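Local coordinates for flagellar biosynthesis protein FlhA (Bacillus subtilis, PDB 3MIX) that takes part, through this cytosolic domain of a membrane protein, in exporting flagellar building blocks by the type III secretion system, at residues 337-350 with 360-374. Sequence-based numbering, arbitrary orientation.
Sequences AILLCSPPVRMYVK and LPVLSYNELEANVEV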
loop_
_atom_site.group_PDB
_atom_site.type_symbol
_atom_site.label_atom_id
_atom_site.label_comp_id
_atom_site.label_asym_id
_atom_site.label_seq_id
_atom_site.Cartn_x
_atom_site.Cartn_y
_atom_site.Cartn_z
ATOM N N ALA A 337 -1.710 2.409 -17.180
ATOM C CA ALA A 337 -2.686 3.500 -17.207
ATOM C C ALA A 337 -2.502 4.477 -16.039
ATOM O O ALA A 337 -2.592 4.088 -14.871
ATOM C CB ALA A 337 -4.110 2.948 -17.252
ATOM N N ILE A 338 -2.226 5.738 -16.373
ATOM C CA ILE A 338 -2.060 6.818 -15.397
ATOM C C ILE A 338 -3.074 7.922 -15.693
ATOM O O ILE A 338 -3.476 8.081 -16.835
ATOM C CB ILE A 338 -0.606 7.385 -15.413
ATOM C CG1 ILE A 338 0.366 6.400 -14.759
ATOM C CG2 ILE A 338 -0.506 8.736 -14.702
ATOM C CD1 ILE A 338 1.378 5.808 -15.708
ATOM N N LEU A 339 -3.482 8.674 -14.668
ATOM C CA LEU A 339 -4.424 9.786 -14.825
ATOM C C LEU A 339 -3.876 11.104 -14.259
ATOM O O LEU A 339 -3.528 11.176 -13.089
ATOM C CB LEU A 339 -5.770 9.442 -14.173
ATOM C CG LEU A 339 -6.930 10.436 -14.296
ATOM C CD1 LEU A 339 -7.391 10.590 -15.755
ATOM C CD2 LEU A 339 -8.092 10.012 -13.425
ATOM N N LEU A 340 -3.797 12.141 -15.095
ATOM C CA LEU A 340 -3.378 13.475 -14.646
ATOM C C LEU A 340 -4.564 14.400 -14.447
ATOM O O LEU A 340 -5.543 14.332 -15.193
ATOM C CB LEU A 340 -2.424 14.134 -15.644
ATOM C CG LEU A 340 -0.905 14.027 -15.495
ATOM C CD1 LEU A 340 -0.241 14.852 -16.592
ATOM C CD2 LEU A 340 -0.399 14.476 -14.123
ATOM N N CYS A 341 -4.467 15.266 -13.445
ATOM C CA CYS A 341 -5.479 16.277 -13.179
ATOM C C CYS A 341 -4.838 17.403 -12.396
ATOM O O CYS A 341 -3.660 17.315 -12.038
ATOM C CB CYS A 341 -6.680 15.690 -12.431
ATOM S SG CYS A 341 -6.297 14.969 -10.819
ATOM N N SER A 342 -5.598 18.465 -12.146
ATOM C CA SER A 342 -5.056 19.629 -11.457
ATOM C C SER A 342 -4.960 19.340 -9.973
ATOM O O SER A 342 -5.753 18.552 -9.456
ATOM C CB SER A 342 -5.899 20.883 -11.724
ATOM O OG SER A 342 -7.180 20.783 -11.129
ATOM N N PRO A 343 -3.977 19.966 -9.287
ATOM C CA PRO A 343 -3.717 19.755 -7.853
ATOM C C PRO A 343 -4.930 19.846 -6.907
ATOM O O PRO A 343 -5.090 18.952 -6.074
ATOM C CB PRO A 343 -2.672 20.826 -7.511
ATOM C CG PRO A 343 -2.011 21.152 -8.799
ATOM C CD PRO A 343 -2.946 20.818 -9.917
ATOM N N PRO A 344 -5.776 20.905 -7.007
ATOM C CA PRO A 344 -6.867 21.000 -6.010
ATOM C C PRO A 344 -7.953 19.926 -6.138
ATOM O O PRO A 344 -8.808 19.791 -5.247
ATOM C CB PRO A 344 -7.467 22.392 -6.278
ATOM C CG PRO A 344 -7.128 22.685 -7.695
ATOM C CD PRO A 344 -5.771 22.079 -7.907
ATOM N N VAL A 345 -7.903 19.168 -7.231
ATOM C CA VAL A 345 -8.922 18.169 -7.553
ATOM C C VAL A 345 -8.407 16.735 -7.342
ATOM O O VAL A 345 -9.183 15.800 -7.118
ATOM C CB VAL A 345 -9.395 18.349 -9.018
ATOM C CG1 VAL A 345 -10.614 17.509 -9.301
ATOM C CG2 VAL A 345 -9.714 19.812 -9.300
ATOM N N ARG A 346 -7.089 16.589 -7.410
ATOM C CA ARG A 346 -6.387 15.302 -7.395
ATOM C C ARG A 346 -6.804 14.329 -6.291
ATOM O O ARG A 346 -7.162 13.180 -6.565
ATOM C CB ARG A 346 -4.899 15.568 -7.296
ATOM C CG ARG A 346 -4.071 14.366 -7.549
ATOM C CD ARG A 346 -3.136 14.162 -6.385
ATOM N NE ARG A 346 -2.896 12.745 -6.281
ATOM C CZ ARG A 346 -3.275 11.956 -5.292
ATOM N NH1 ARG A 346 -2.995 10.682 -5.408
ATOM N NH2 ARG A 346 -3.882 12.408 -4.204
ATOM N N MET A 347 -6.738 14.792 -5.049
ATOM C CA MET A 347 -7.129 13.992 -3.898
ATOM C C MET A 347 -8.601 13.533 -3.985
ATOM O O MET A 347 -8.926 12.406 -3.624
ATOM C CB MET A 347 -6.822 14.759 -2.603
ATOM C CG MET A 347 -7.888 14.692 -1.534
ATOM S SD MET A 347 -7.385 15.420 0.045
ATOM C CE MET A 347 -7.108 17.131 -0.413
ATOM N N TYR A 348 -9.471 14.384 -4.510
ATOM C CA TYR A 348 -10.889 14.023 -4.641
ATOM C C TYR A 348 -11.173 13.043 -5.779
ATOM O O TYR A 348 -12.007 12.153 -5.635
ATOM C CB TYR A 348 -11.748 15.279 -4.752
ATOM C CG TYR A 348 -11.630 16.180 -3.540
ATOM C CD1 TYR A 348 -12.272 15.854 -2.341
ATOM C CD2 TYR A 348 -10.853 17.342 -3.580
ATOM C CE1 TYR A 348 -12.166 16.667 -1.222
ATOM C CE2 TYR A 348 -10.734 18.164 -2.461
ATOM C CZ TYR A 348 -11.395 17.817 -1.290
ATOM O OH TYR A 348 -11.297 18.619 -0.184
ATOM N N VAL A 349 -10.469 13.200 -6.901
ATOM C CA VAL A 349 -10.568 12.252 -8.016
ATOM C C VAL A 349 -10.207 10.855 -7.516
ATOM O O VAL A 349 -10.897 9.871 -7.823
ATOM C CB VAL A 349 -9.636 12.645 -9.202
ATOM C CG1 VAL A 349 -9.666 11.590 -10.304
ATOM C CG2 VAL A 349 -10.010 14.005 -9.758
ATOM N N LYS A 350 -9.134 10.794 -6.726
ATOM C CA LYS A 350 -8.649 9.545 -6.144
ATOM C C LYS A 350 -9.667 8.865 -5.228
ATOM O O LYS A 350 -9.911 7.659 -5.351
ATOM C CB LYS A 350 -7.315 9.769 -5.414
ATOM C CG LYS A 350 -6.718 8.504 -4.832
ATOM C CD LYS A 350 -6.225 7.566 -5.905
ATOM C CE LYS A 350 -5.919 6.195 -5.329
ATOM N NZ LYS A 350 -5.408 5.278 -6.394
ATOM N N LEU A 360 -5.318 2.588 -9.974
ATOM C CA LEU A 360 -5.085 3.553 -11.041
ATOM C C LEU A 360 -4.363 4.774 -10.453
ATOM O O LEU A 360 -4.949 5.530 -9.666
ATOM C CB LEU A 360 -6.398 3.988 -11.691
ATOM C CG LEU A 360 -6.254 4.968 -12.862
ATOM C CD1 LEU A 360 -5.756 4.258 -14.112
ATOM C CD2 LEU A 360 -7.562 5.690 -13.158
ATOM N N PRO A 361 -3.087 4.974 -10.829
ATOM C CA PRO A 361 -2.370 6.126 -10.291
ATOM C C PRO A 361 -3.000 7.428 -10.766
ATOM O O PRO A 361 -3.173 7.645 -11.977
ATOM C CB PRO A 361 -0.955 5.964 -10.852
ATOM C CG PRO A 361 -0.862 4.531 -11.266
ATOM C CD PRO A 361 -2.233 4.170 -11.718
ATOM N N VAL A 362 -3.377 8.260 -9.802
ATOM C CA VAL A 362 -3.933 9.571 -10.078
ATOM C C VAL A 362 -2.901 10.604 -9.661
ATOM O O VAL A 362 -2.612 10.775 -8.476
ATOM C CB VAL A 362 -5.279 9.782 -9.350
ATOM C CG1 VAL A 362 -5.871 11.151 -9.670
ATOM C CG2 VAL A 362 -6.242 8.690 -9.739
ATOM N N LEU A 363 -2.327 11.273 -10.651
ATOM C CA LEU A 363 -1.264 12.236 -10.396
ATOM C C LEU A 363 -1.753 13.655 -10.589
ATOM O O LEU A 363 -2.756 13.877 -11.255
ATOM C CB LEU A 363 -0.064 11.966 -11.307
ATOM C CG LEU A 363 0.603 10.591 -11.227
ATOM C CD1 LEU A 363 1.847 10.588 -12.114
ATOM C CD2 LEU A 363 0.938 10.178 -9.767
ATOM N N SER A 364 -1.056 14.608 -9.988
ATOM C CA SER A 364 -1.259 16.006 -10.318
ATOM C C SER A 364 -0.066 16.540 -11.145
ATOM O O SER A 364 1.040 15.991 -11.080
ATOM C CB SER A 364 -1.524 16.838 -9.063
ATOM O OG SER A 364 -0.340 17.390 -8.534
ATOM N N TYR A 365 -0.304 17.598 -11.919
ATOM C CA TYR A 365 0.721 18.168 -12.802
ATOM C C TYR A 365 1.966 18.566 -12.035
ATOM O O TYR A 365 3.075 18.446 -12.546
ATOM C CB TYR A 365 0.182 19.391 -13.563
ATOM C CG TYR A 365 -1.140 19.165 -14.258
ATOM C CD1 TYR A 365 -1.271 18.200 -15.256
ATOM C CD2 TYR A 365 -2.258 19.920 -13.922
ATOM C CE1 TYR A 365 -2.492 17.982 -15.903
ATOM C CE2 TYR A 365 -3.482 19.715 -14.565
ATOM C CZ TYR A 365 -3.593 18.740 -15.550
ATOM O OH TYR A 365 -4.805 18.532 -16.183
ATOM N N ASN A 366 1.775 19.025 -10.801
ATOM C CA ASN A 366 2.870 19.466 -9.937
ATOM C C ASN A 366 3.664 18.332 -9.269
ATOM O O ASN A 366 4.546 18.589 -8.431
ATOM C CB ASN A 366 2.335 20.426 -8.869
ATOM C CG ASN A 366 2.005 21.807 -9.420
ATOM O OD1 ASN A 366 1.609 22.695 -8.663
ATOM N ND2 ASN A 366 2.160 21.999 -10.739
ATOM N N GLU A 367 3.338 17.090 -9.626
ATOM C CA GLU A 367 4.045 15.917 -9.110
ATOM C C GLU A 367 4.923 15.347 -10.209
ATOM O O GLU A 367 5.788 14.512 -9.959
ATOM C CB GLU A 367 3.063 14.867 -8.558
ATOM C CG GLU A 367 2.130 15.417 -7.461
ATOM C CD GLU A 367 1.048 14.451 -7.038
ATOM O OE1 GLU A 367 0.761 13.488 -7.784
ATOM O OE2 GLU A 367 0.471 14.656 -5.947
ATOM N N LEU A 368 4.690 15.812 -11.431
ATOM C CA LEU A 368 5.602 15.571 -12.540
ATOM C C LEU A 368 6.574 16.730 -12.677
ATOM O O LEU A 368 6.168 17.885 -12.695
ATOM C CB LEU A 368 4.844 15.362 -13.846
ATOM C CG LEU A 368 3.931 14.136 -13.916
ATOM C CD1 LEU A 368 3.210 14.109 -15.246
ATOM C CD2 LEU A 368 4.692 12.823 -13.680
ATOM N N GLU A 369 7.860 16.408 -12.743
ATOM C CA GLU A 369 8.911 17.398 -12.944
ATOM C C GLU A 369 8.699 18.168 -14.241
ATOM O O GLU A 369 8.180 17.624 -15.217
ATOM C CB GLU A 369 10.278 16.720 -12.968
ATOM C CG GLU A 369 10.871 16.485 -11.599
ATOM C CD GLU A 369 12.149 15.672 -11.660
ATOM O OE1 GLU A 369 12.127 14.561 -12.238
ATOM O OE2 GLU A 369 13.173 16.143 -11.123
ATOM N N ALA A 370 9.102 19.435 -14.242
ATOM C CA ALA A 370 8.912 20.326 -15.399
ATOM C C ALA A 370 9.439 19.753 -16.723
ATOM O O ALA A 370 8.860 20.007 -17.785
ATOM C CB ALA A 370 9.540 21.687 -15.126
ATOM N N ASN A 371 10.519 18.973 -16.644
ATOM C CA ASN A 371 11.198 18.433 -17.823
ATOM C C ASN A 371 10.520 17.217 -18.468
ATOM O O ASN A 371 11.047 16.653 -19.431
ATOM C CB ASN A 371 12.664 18.099 -17.489
ATOM C CG ASN A 371 12.815 16.792 -16.715
ATOM O OD1 ASN A 371 12.120 16.553 -15.728
ATOM N ND2 ASN A 371 13.733 15.939 -17.168
ATOM N N VAL A 372 9.359 16.826 -17.951
ATOM C CA VAL A 372 8.690 15.592 -18.383
ATOM C C VAL A 372 7.750 15.812 -19.574
ATOM O O VAL A 372 6.893 16.700 -19.542
ATOM C CB VAL A 372 7.945 14.912 -17.196
ATOM C CG1 VAL A 372 7.183 13.683 -17.652
ATOM C CG2 VAL A 372 8.932 14.532 -16.118
ATOM N N GLU A 373 7.929 15.000 -20.619
ATOM C CA GLU A 373 7.090 15.064 -21.822
ATOM C C GLU A 373 5.813 14.247 -21.630
ATOM O O GLU A 373 5.847 13.012 -21.643
ATOM C CB GLU A 373 7.852 14.579 -23.076
ATOM C CG GLU A 373 9.103 15.387 -23.425
ATOM C CD GLU A 373 9.591 15.176 -24.867
ATOM O OE1 GLU A 373 9.581 14.021 -25.357
ATOM O OE2 GLU A 373 9.998 16.172 -25.509
ATOM N N VAL A 374 4.690 14.942 -21.464
ATOM C CA VAL A 374 3.401 14.286 -21.228
ATOM C C VAL A 374 2.395 14.537 -22.345
ATOM O O VAL A 374 2.239 15.673 -22.810
ATOM C CB VAL A 374 2.794 14.716 -19.879
ATOM C CG1 VAL A 374 1.324 14.316 -19.788
ATOM C CG2 VAL A 374 3.592 14.115 -18.739
HETATM O O HOH W 1 -7.523 4.953 -8.167
#
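The backbone oxygen V362 O is approached by two nitrogens of the R346 guanidinium. The surer bond, R346 NE to V362 O at 3.0 Å, comes from above the carbonyl plane and is bent to 140° at the hydrogen; that from NH1 is less certain. The arginine leaves the helix with CG opposite its backbone nitrogen (chi1 -168°), bends at chi2 and passes its CG over S364 CB. The E367 side chain crosses it at about a right angle, the carboxylate and guanidinium planes 43° apart, and R346 NE lies 3.9 Å from E367 OE2, a long, purely electrostatic pairing. E262 salt-bridges R346 NH2, and E233 pairs with the less surely placed NH1, whereas E367 OE1 pairs with R265 and also takes S364 N at 3.1 Å, from above the carboxylate plane. Replacing R346 by an alanine would probably leave V362 O without its side-chain donor and E262 without this counter-charge.

The framework is a beta-alpha-beta unit: parallel strands 339-341 and 362-364, with the intervening helix 343-353 packed on the face bearing V362, where V349 CG1 meets V362 CG1 at 3.9 Å. The shortest strand bond, L363 N to L339 O, is 2.7 Å. On the other face L340 meets L368 and V374 tip to tip, L340 CD1 lying 3.6 Å from V374 CG1. Past the strand ends, the Y365 ring lays one face over the C341 carbonyl, its CE2 3.4 Å from C341 C. The unit illustrates how one buried arginine, serving a strand carbonyl and surrounding carboxylates together, joins a helix to its following strand by polar as well as apolar contacts.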